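Local structure of cytochrome P450 (Picrophilus torridus, 2RFB) at residues 64-68 against 69-73; 119-122 against 123-126; 135-138 against 139-143; 288-291 against 292-296. The protein probably acts as a heme-dependent monooxygenase, inserting one atom of molecular oxygen into a substrate, as other cytochromes P450 do. One frame throughout, in Å; residues are numbered along the deposited sequence.

Contact 1 (64-68 against 69-73); sequences PYFLP and SKIND
I71 reaches back against the turn that joins helix 52-66 to helix 68-71, the tightly packed part of this contact. Its CD1 lies 4.0 Å from CD2 of the F66 ring, the two side chains crossing at a slant. The same CD1 is 3.6 Å from O of Y65, and CG1 is 3.7 Å from O of F66, so the end of the isoleucine rides over two successive carbonyls. It gets there because CG1 sits beside the backbone N (chi1 -84°), while CG2 takes the position anti to it. With an alanine here the F66 ring would probably lose an aliphatic neighbour, and a gap would be likely to open between the turn and L303 of helix 298-315, which I71 also touches. L67 occupies the N-cap position of the short helix, and P68 follows. O of L67 takes the N-H of I71 at 3.0 Å, almost head-on at the carbonyl, and a weak second bond comes from N of K70. One residue on, N of N72 makes a long, weak bond of 3.3 Å to O of P68. The other flank belongs to solvent: L67, S69 and K70 are exposed. K70 lays the first part of its chain along the end of the preceding helix, CG 2.9 Å from O of P64, before a bend at chi2 (-73°) carries the amine away. The F66 side chain comes within about 4 Å of the heme, while Y65 lies against I159 and V162 of helix 159-164.

Contact 2 (119-122 against 123-126); sequences PLFK and LWSD
F121 and W124 both carry CG opposite the backbone N (chi1 178° and -176°), which sends the two rings out from the same flank of helix 118-129, one turn apart. There they meet with the rim of the indole: CE1 of F121 lies 4.0 Å from CZ3 of W124, near the indole plane, and CD1 of F121 is 4.1 Å from CE3 of W124. The phenyl carbons meet the rim of the benzo ring in an apolar contact, the two side chains set at a slant to one another. Closer to the backbone, CB of W124 rests 3.4 Å from O of L120, the carbonyl that also accepts its N-H at 2.8 Å in a nearly straight bond (176°). This is regular alpha-helix, i to i+4, in what corresponds to the F helix of the P450 fold. The same pattern continues with N of S125 to O of F121 at 2.7 Å and N of D126 to O of K122 at 3.0 Å. Around this aromatic pair three helices close in: F121 and W124 both touch I186 of helix 175-206, F121 also meets S108 and L111 of helix 101-111, and W124 meets M144 of helix 136-153. K122, extended beyond CG, touches N105 of helix 101-111. D126 turns its carboxylate to the end of the helix, where OD1 is hydrogen-bonded to ND2 of N131.

Contact 3 (135-138 against 139-143); sequences ENFN and YVNNR
F137 and N141 lie side by side, one turn apart, pointing the same way: CB of N141 sits over one face of the phenyl ring, toward its rim, 4.2 Å from CZ. The phenyl reaches forward over the next turn because CG of F137 is anti to the backbone N (chi1 168°). On another flank N136 runs alongside Y139, the amide plane turned 65° from the tyrosine ring, with OD1 of N136 4.2 Å from CD2 of Y139. That same OD1 also comes within 4.0 Å of CG2 of V140, the methyl that stands beside its own backbone N. These are loose contacts on a largely exposed surface, and the backbone beneath sets their spacing. O of F137 accepts the N-H of N141 at 2.8 Å, nearly straight (173°), and takes a weak second bond from N of V140. The main bond of V140 N goes to O of N136 at 2.9 Å. Further along, N of N142 is bonded to O of N138 at 3.0 Å, and CB of N142 packs against that carbonyl at 3.4 Å. V140 is the buried member of the group. It packs on helix 118-129, touching L123, W124 and Y127, with N136 adding a contact to Y127, so this part of helix 136-153, near its start and in the counterpart of the P450 G helix, lies against its predecessor in the chain.

Contact 4 (288-291 against 292-296); sequences FGIG and IHMCL. With HEM (protoporphyrin IX containing Fe), chain G.
The cysteine-ligand loop of the P450 fold doubles back here, bringing F288 against C295 on the proximal side of the heme. N of C295 gives a straight bond (3.1 Å, 176°) to O of F288, in the carbonyl plane. With SG anti to the backbone N (chi1 -178°), C295 binds the heme iron at 2.3 Å. The F288 ring sits next to the cysteine arm: its CD1 is 3.7 Å from CB of C295, SG lies obliquely 4.9 Å from the ring centroid, and the ring edge meets the porphyrin, CE1 of F288 being 3.6 Å from heme C3B. A serine in place of F288 would probably leave CB and SG of C295, and the edge of pyrrole B, without this apolar cover. The spacing fits the FxxGxxxC signature of the family, and the reversal is a type I beta turn from G291 to M294, closed by N of M294 to O of G291 (3.0 Å, the donor well above the carbonyl plane). G291 has backbone angles that call for glycine. H293 turns its ring edge to a propionate, ND1 bonding heme O1D at 2.6 Å, while H55 packs edge-to-face with this imidazole.

In the fold
Along the chain the contacts come in numerical order, each complete before the next begins. Contacts 1 and 4 are near the heme, their centres 16 Å apart, and they touch where CB of F66 packs against O of L296 at 3.6 Å; the end of helix 52-66 thus meets the cysteine-ligand loop that leads into helix 298-315. Contacts 2 and 3 form a second pair, on the consecutive helices 118-129 and 136-153, with centres 10 Å apart. This pair lies across the chain's centre from contact 4, at about 27 and 32 Å between centres. Contact 4 supplies the iron ligand and contact 1 borders the heme through F66, while contacts 2 and 3 sit on what correspond to the F and G helices, which in P450s generally lie over the substrate side.

Contact 1 (64-68 against 69-73)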
# COMPACT_ATOMS: atom_id res chain seq x y z
N PRO A 64 -2.22 5.48 16.64
CA PRO A 64 -3.40 6.35 16.88
C PRO A 64 -3.71 7.35 15.76
O PRO A 64 -4.87 7.68 15.55
CB PRO A 64 -3.04 7.10 18.18
CG PRO A 64 -2.02 6.27 18.86
CD PRO A 64 -1.28 5.49 17.78
N TYR A 65 -2.71 7.82 15.02
CA TYR A 65 -2.98 8.82 13.99
C TYR A 65 -3.49 8.20 12.68
O TYR A 65 -3.96 8.91 11.81
CB TYR A 65 -1.79 9.77 13.83
CG TYR A 65 -1.36 10.33 15.19
CD1 TYR A 65 -0.36 9.70 15.95
CD2 TYR A 65 -2.01 11.45 15.76
CE1 TYR A 65 0.01 10.18 17.21
CE2 TYR A 65 -1.64 11.94 17.01
CZ TYR A 65 -0.64 11.30 17.74
OH TYR A 65 -0.26 11.79 19.00
N PHE A 66 -3.44 6.88 12.58
CA PHE A 66 -4.01 6.17 11.44
C PHE A 66 -5.37 5.51 11.66
O PHE A 66 -5.91 4.94 10.74
CB PHE A 66 -2.98 5.18 10.88
CG PHE A 66 -1.92 5.85 10.08
CD1 PHE A 66 -0.68 6.13 10.64
CD2 PHE A 66 -2.20 6.30 8.78
CE1 PHE A 66 0.31 6.83 9.90
CE2 PHE A 66 -1.22 7.00 8.04
CZ PHE A 66 0.05 7.24 8.59
N LEU A 67 -5.92 5.60 12.86
CA LEU A 67 -7.31 5.15 13.10
C LEU A 67 -8.29 5.86 12.16
O LEU A 67 -8.12 7.06 11.87
CB LEU A 67 -7.74 5.42 14.55
CG LEU A 67 -6.97 5.00 15.82
CD1 LEU A 67 -7.76 5.45 17.09
CD2 LEU A 67 -6.64 3.51 15.92
N PRO A 68 -9.33 5.14 11.68
CA PRO A 68 -10.24 5.74 10.72
C PRO A 68 -10.80 7.00 11.28
O PRO A 68 -11.25 7.87 10.53
CB PRO A 68 -11.35 4.71 10.61
CG PRO A 68 -10.72 3.46 10.98
CD PRO A 68 -9.72 3.77 12.02
N SER A 69 -10.74 7.12 12.61
CA SER A 69 -11.18 8.31 13.29
C SER A 69 -10.28 9.49 12.99
O SER A 69 -10.77 10.54 12.60
CB SER A 69 -11.21 8.06 14.80
OG SER A 69 -12.17 8.90 15.37
N LYS A 70 -8.97 9.33 13.18
CA LYS A 70 -8.08 10.47 13.06
C LYS A 70 -7.90 10.86 11.59
O LYS A 70 -7.96 12.05 11.24
CB LYS A 70 -6.73 10.22 13.75
CG LYS A 70 -6.82 9.87 15.23
CD LYS A 70 -7.19 11.04 16.14
CE LYS A 70 -7.25 10.58 17.60
NZ LYS A 70 -8.18 11.40 18.40
N ILE A 71 -7.70 9.84 10.75
CA ILE A 71 -7.63 9.95 9.29
C ILE A 71 -8.73 10.81 8.67
O ILE A 71 -8.45 11.69 7.86
CB ILE A 71 -7.58 8.54 8.65
CG1 ILE A 71 -6.15 8.03 8.65
CG2 ILE A 71 -8.11 8.54 7.27
CD1 ILE A 71 -5.07 9.13 8.40
N ASN A 72 -9.96 10.55 9.10
CA ASN A 72 -11.11 11.34 8.66
C ASN A 72 -11.00 12.86 8.77
O ASN A 72 -11.62 13.57 7.97
CB ASN A 72 -12.41 10.88 9.30
CG ASN A 72 -13.61 11.53 8.63
OD1 ASN A 72 -13.79 11.33 7.42
ND2 ASN A 72 -14.36 12.39 9.36
N ASP A 73 -10.23 13.37 9.72
CA ASP A 73 -9.93 14.82 9.73
C ASP A 73 -9.27 15.28 8.42
O ASP A 73 -9.22 16.49 8.16
CB ASP A 73 -9.06 15.22 10.92
CG ASP A 73 -9.61 14.73 12.25
OD1 ASP A 73 -10.81 14.95 12.53
OD2 ASP A 73 -8.83 14.09 13.00

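Contact 2 (119-122 against 123-126)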
# COMPACT_ATOMS: atom_id res chain seq x y z
N PRO A 119 7.90 20.96 -3.32
CA PRO A 119 8.55 20.50 -4.57
C PRO A 119 9.68 19.46 -4.37
O PRO A 119 9.74 18.46 -5.11
CB PRO A 119 9.08 21.80 -5.22
CG PRO A 119 8.30 22.91 -4.58
CD PRO A 119 7.93 22.44 -3.20
N LEU A 120 10.54 19.68 -3.39
CA LEU A 120 11.65 18.79 -3.15
C LEU A 120 11.17 17.46 -2.57
O LEU A 120 11.65 16.38 -2.97
CB LEU A 120 12.67 19.44 -2.24
CG LEU A 120 13.83 18.56 -1.79
CD1 LEU A 120 14.74 18.26 -2.98
CD2 LEU A 120 14.59 19.22 -0.64
N PHE A 121 10.21 17.53 -1.64
CA PHE A 121 9.63 16.31 -1.10
C PHE A 121 9.06 15.40 -2.20
O PHE A 121 9.22 14.20 -2.17
CB PHE A 121 8.59 16.60 -0.01
CG PHE A 121 7.93 15.37 0.54
CD1 PHE A 121 8.57 14.60 1.50
CD2 PHE A 121 6.67 14.98 0.10
CE1 PHE A 121 7.98 13.45 2.04
CE2 PHE A 121 6.05 13.84 0.63
CZ PHE A 121 6.71 13.07 1.60
N LYS A 122 8.42 16.00 -3.19
CA LYS A 122 7.84 15.20 -4.26
C LYS A 122 8.93 14.57 -5.15
O LYS A 122 8.80 13.41 -5.56
CB LYS A 122 6.88 16.06 -5.10
CG LYS A 122 5.57 16.48 -4.40
CD LYS A 122 5.11 17.80 -5.08
CE LYS A 122 3.60 18.14 -4.95
NZ LYS A 122 3.19 19.21 -5.98
N LEU A 123 10.00 15.30 -5.42
CA LEU A 123 11.13 14.73 -6.17
C LEU A 123 11.76 13.57 -5.37
O LEU A 123 11.89 12.45 -5.87
CB LEU A 123 12.15 15.81 -6.51
CG LEU A 123 13.08 15.62 -7.71
CD1 LEU A 123 12.34 15.61 -9.04
CD2 LEU A 123 14.13 16.74 -7.71
N TRP A 124 12.08 13.82 -4.12
CA TRP A 124 12.62 12.79 -3.26
C TRP A 124 11.68 11.61 -3.18
O TRP A 124 12.08 10.46 -3.39
CB TRP A 124 12.85 13.37 -1.87
CG TRP A 124 13.50 12.46 -0.91
CD1 TRP A 124 14.78 12.00 -0.93
CD2 TRP A 124 12.91 11.92 0.27
NE1 TRP A 124 15.03 11.21 0.16
CE2 TRP A 124 13.90 11.15 0.93
CE3 TRP A 124 11.64 12.03 0.86
CZ2 TRP A 124 13.66 10.49 2.12
CZ3 TRP A 124 11.42 11.39 2.03
CH2 TRP A 124 12.42 10.61 2.65
N SER A 125 10.42 11.87 -2.88
CA SER A 125 9.42 10.78 -2.90
C SER A 125 9.45 9.92 -4.21
O SER A 125 9.49 8.69 -4.15
CB SER A 125 8.03 11.35 -2.62
OG SER A 125 7.03 10.40 -2.98
N ASP A 126 9.47 10.54 -5.38
CA ASP A 126 9.63 9.79 -6.63
C ASP A 126 10.87 8.90 -6.70
O ASP A 126 10.78 7.72 -7.08
CB ASP A 126 9.65 10.74 -7.82
CG ASP A 126 8.32 10.84 -8.52
OD1 ASP A 126 7.35 10.11 -8.15
OD2 ASP A 126 8.26 11.69 -9.45

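Contact 3 (135-138 against 139-143)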
# COMPACT_ATOMS: atom_id res chain seq x y z
N GLU A 135 21.29 10.25 -11.85
CA GLU A 135 22.47 10.82 -11.20
C GLU A 135 22.05 11.68 -10.00
O GLU A 135 22.62 11.59 -8.91
CB GLU A 135 23.20 11.71 -12.21
CG GLU A 135 24.35 11.07 -12.94
CD GLU A 135 25.13 12.10 -13.70
OE1 GLU A 135 26.38 12.04 -13.70
OE2 GLU A 135 24.48 13.01 -14.27
N ASN A 136 21.04 12.53 -10.25
CA ASN A 136 20.46 13.42 -9.25
C ASN A 136 20.01 12.76 -7.94
O ASN A 136 19.66 13.45 -7.00
CB ASN A 136 19.29 14.19 -9.88
CG ASN A 136 19.60 15.66 -10.09
OD1 ASN A 136 18.88 16.54 -9.58
ND2 ASN A 136 20.65 15.96 -10.86
N PHE A 137 20.01 11.44 -7.87
CA PHE A 137 19.45 10.81 -6.68
C PHE A 137 20.22 11.28 -5.44
O PHE A 137 19.66 11.95 -4.57
CB PHE A 137 19.44 9.28 -6.76
CG PHE A 137 19.15 8.62 -5.44
CD1 PHE A 137 17.85 8.56 -4.96
CD2 PHE A 137 20.19 8.11 -4.65
CE1 PHE A 137 17.57 7.97 -3.71
CE2 PHE A 137 19.94 7.52 -3.41
CZ PHE A 137 18.61 7.46 -2.94
N ASN A 138 21.50 10.95 -5.40
CA ASN A 138 22.36 11.31 -4.30
C ASN A 138 22.16 12.77 -3.88
O ASN A 138 21.99 13.06 -2.70
CB ASN A 138 23.82 11.04 -4.69
CG ASN A 138 24.78 11.22 -3.53
OD1 ASN A 138 25.65 12.10 -3.57
ND2 ASN A 138 24.62 10.39 -2.50
N TYR A 139 22.16 13.67 -4.85
CA TYR A 139 21.95 15.08 -4.59
C TYR A 139 20.61 15.35 -3.92
O TYR A 139 20.55 16.04 -2.93
CB TYR A 139 22.07 15.90 -5.88
CG TYR A 139 21.85 17.39 -5.66
CD1 TYR A 139 22.78 18.15 -4.98
CD2 TYR A 139 20.71 18.01 -6.14
CE1 TYR A 139 22.59 19.51 -4.77
CE2 TYR A 139 20.51 19.36 -5.95
CZ TYR A 139 21.45 20.11 -5.27
OH TYR A 139 21.24 21.44 -5.06
N VAL A 140 19.55 14.78 -4.45
CA VAL A 140 18.22 15.08 -3.99
C VAL A 140 17.96 14.48 -2.61
O VAL A 140 17.40 15.14 -1.74
CB VAL A 140 17.20 14.65 -5.05
CG1 VAL A 140 15.86 14.31 -4.45
CG2 VAL A 140 17.10 15.76 -6.10
N ASN A 141 18.41 13.25 -2.41
CA ASN A 141 18.35 12.62 -1.11
C ASN A 141 19.13 13.44 -0.06
O ASN A 141 18.75 13.48 1.10
CB ASN A 141 18.94 11.22 -1.19
CG ASN A 141 18.65 10.39 0.04
OD1 ASN A 141 19.56 9.96 0.72
ND2 ASN A 141 17.38 10.12 0.31
N ASN A 142 20.23 14.06 -0.46
CA ASN A 142 21.03 14.72 0.53
C ASN A 142 20.34 16.01 0.90
O ASN A 142 20.36 16.41 2.06
CB ASN A 142 22.45 14.98 0.04
CG ASN A 142 23.36 13.80 0.22
OD1 ASN A 142 24.38 13.69 -0.44
ND2 ASN A 142 23.02 12.93 1.13
N ARG A 143 19.74 16.63 -0.10
CA ARG A 143 18.98 17.83 0.08
C ARG A 143 17.75 17.56 0.93
O ARG A 143 17.50 18.32 1.86
CB ARG A 143 18.60 18.43 -1.25
CG ARG A 143 18.97 19.91 -1.35
CD ARG A 143 18.79 20.44 -2.73
NE ARG A 143 18.99 21.88 -2.74
CZ ARG A 143 18.01 22.78 -2.73
NH1 ARG A 143 16.73 22.42 -2.70
NH2 ARG A 143 18.33 24.07 -2.73

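Contact 4 (288-291 against 292-296)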
# COMPACT_ATOMS: atom_id res chain seq x y z
N PHE A 288 -4.77 -6.32 2.07
CA PHE A 288 -4.03 -5.58 3.10
C PHE A 288 -3.28 -6.54 4.10
O PHE A 288 -2.75 -6.09 5.16
CB PHE A 288 -4.98 -4.72 3.94
CG PHE A 288 -5.58 -3.53 3.23
CD1 PHE A 288 -4.79 -2.60 2.57
CD2 PHE A 288 -6.95 -3.32 3.28
CE1 PHE A 288 -5.35 -1.46 2.00
CE2 PHE A 288 -7.52 -2.20 2.71
CZ PHE A 288 -6.71 -1.25 2.07
N GLY A 289 -3.23 -7.84 3.79
CA GLY A 289 -2.62 -8.80 4.76
C GLY A 289 -3.56 -9.04 5.95
O GLY A 289 -4.78 -8.76 5.87
N ILE A 290 -3.00 -9.52 7.06
CA ILE A 290 -3.78 -9.75 8.27
C ILE A 290 -2.83 -10.11 9.42
O ILE A 290 -1.68 -10.52 9.19
CB ILE A 290 -4.87 -10.84 8.04
CG1 ILE A 290 -5.85 -10.88 9.23
CG2 ILE A 290 -4.24 -12.22 7.79
CD1 ILE A 290 -6.89 -11.98 9.12
N GLY A 291 -3.28 -9.97 10.66
CA GLY A 291 -2.38 -10.11 11.78
C GLY A 291 -1.72 -8.79 12.18
O GLY A 291 -2.25 -7.70 11.96
N ILE A 292 -0.55 -8.91 12.81
CA ILE A 292 0.05 -7.81 13.52
C ILE A 292 0.65 -6.86 12.51
O ILE A 292 0.88 -5.71 12.84
CB ILE A 292 1.11 -8.29 14.53
CG1 ILE A 292 2.29 -8.98 13.80
CG2 ILE A 292 0.45 -9.16 15.64
CD1 ILE A 292 3.56 -9.12 14.66
N HIS A 293 0.87 -7.32 11.28
CA HIS A 293 1.40 -6.43 10.24
C HIS A 293 0.29 -5.94 9.31
O HIS A 293 0.59 -5.29 8.30
CB HIS A 293 2.49 -7.11 9.41
CG HIS A 293 3.77 -7.32 10.15
ND1 HIS A 293 4.65 -6.29 10.40
CD2 HIS A 293 4.31 -8.43 10.73
CE1 HIS A 293 5.68 -6.76 11.10
NE2 HIS A 293 5.51 -8.06 11.28
N MET A 294 -0.98 -6.25 9.63
CA MET A 294 -2.05 -5.73 8.79
C MET A 294 -1.78 -4.23 8.49
O MET A 294 -1.49 -3.45 9.40
CB MET A 294 -3.42 -5.90 9.49
CG MET A 294 -4.50 -5.87 8.42
SD MET A 294 -6.12 -6.43 8.90
CE MET A 294 -6.69 -5.22 10.12
N CYS A 295 -1.91 -3.86 7.22
CA CYS A 295 -1.62 -2.49 6.70
C CYS A 295 -2.00 -1.36 7.65
O CYS A 295 -3.18 -1.18 7.94
CB CYS A 295 -2.33 -2.23 5.36
SG CYS A 295 -1.99 -0.59 4.60
N LEU A 296 -1.00 -0.64 8.12
CA LEU A 296 -1.17 0.52 8.92
C LEU A 296 -1.98 1.59 8.17
O LEU A 296 -2.79 2.27 8.79
CB LEU A 296 0.20 1.07 9.34
CG LEU A 296 0.18 2.34 10.17
CD1 LEU A 296 -0.74 2.16 11.36
CD2 LEU A 296 1.56 2.73 10.67
CHA HEM G . 1.69 -2.99 5.54
CHB HEM G . -0.89 -3.63 1.39
CHC HEM G . -1.64 1.27 1.35
CHD HEM G . 1.49 1.99 5.03
C1A HEM G . 1.03 -3.57 4.44
C2A HEM G . 0.91 -4.99 4.19
C3A HEM G . 0.19 -5.13 3.03
C4A HEM G . -0.16 -3.82 2.59
CMA HEM G . -0.29 -6.42 2.18
CAA HEM G . 1.52 -6.11 5.10
CBA HEM G . 2.96 -6.50 4.67
CGA HEM G . 3.31 -7.66 5.57
O1A HEM G . 2.40 -8.25 6.26
O2A HEM G . 4.51 -7.99 5.59
C1B HEM G . -1.35 -2.35 1.02
C2B HEM G . -2.31 -2.02 0.00
C3B HEM G . -2.45 -0.66 0.06
C4B HEM G . -1.61 -0.14 1.08
CMB HEM G . -2.99 -3.13 -0.92
CAB HEM G . -3.26 0.50 -0.70
CBB HEM G . -4.45 0.28 -1.46
C1C HEM G . -0.95 1.99 2.39
C2C HEM G . -0.94 3.42 2.80
C3C HEM G . -0.04 3.54 3.81
C4C HEM G . 0.54 2.28 4.05
CMC HEM G . -1.75 4.69 2.27
CAC HEM G . 0.31 4.84 4.64
CBC HEM G . 1.57 5.28 4.78
C1D HEM G . 1.82 0.68 5.51
C2D HEM G . 2.70 0.38 6.61
C3D HEM G . 2.75 -1.15 6.70
C4D HEM G . 1.88 -1.61 5.69
CMD HEM G . 3.51 1.37 7.51
CAD HEM G . 3.51 -2.14 7.65
CBD HEM G . 2.66 -2.28 8.94
CGD HEM G . 3.34 -3.20 9.91
O1D HEM G . 4.29 -3.93 9.47
O2D HEM G . 2.95 -3.20 11.11
NA HEM G . 0.34 -2.87 3.45
NB HEM G . -0.95 -1.15 1.70
NC HEM G . -0.03 1.35 3.21
ND HEM G . 1.35 -0.54 4.98
FE HEM G . 0.05 -0.77 3.51
O HOH W 1 0.55 -9.82 9.87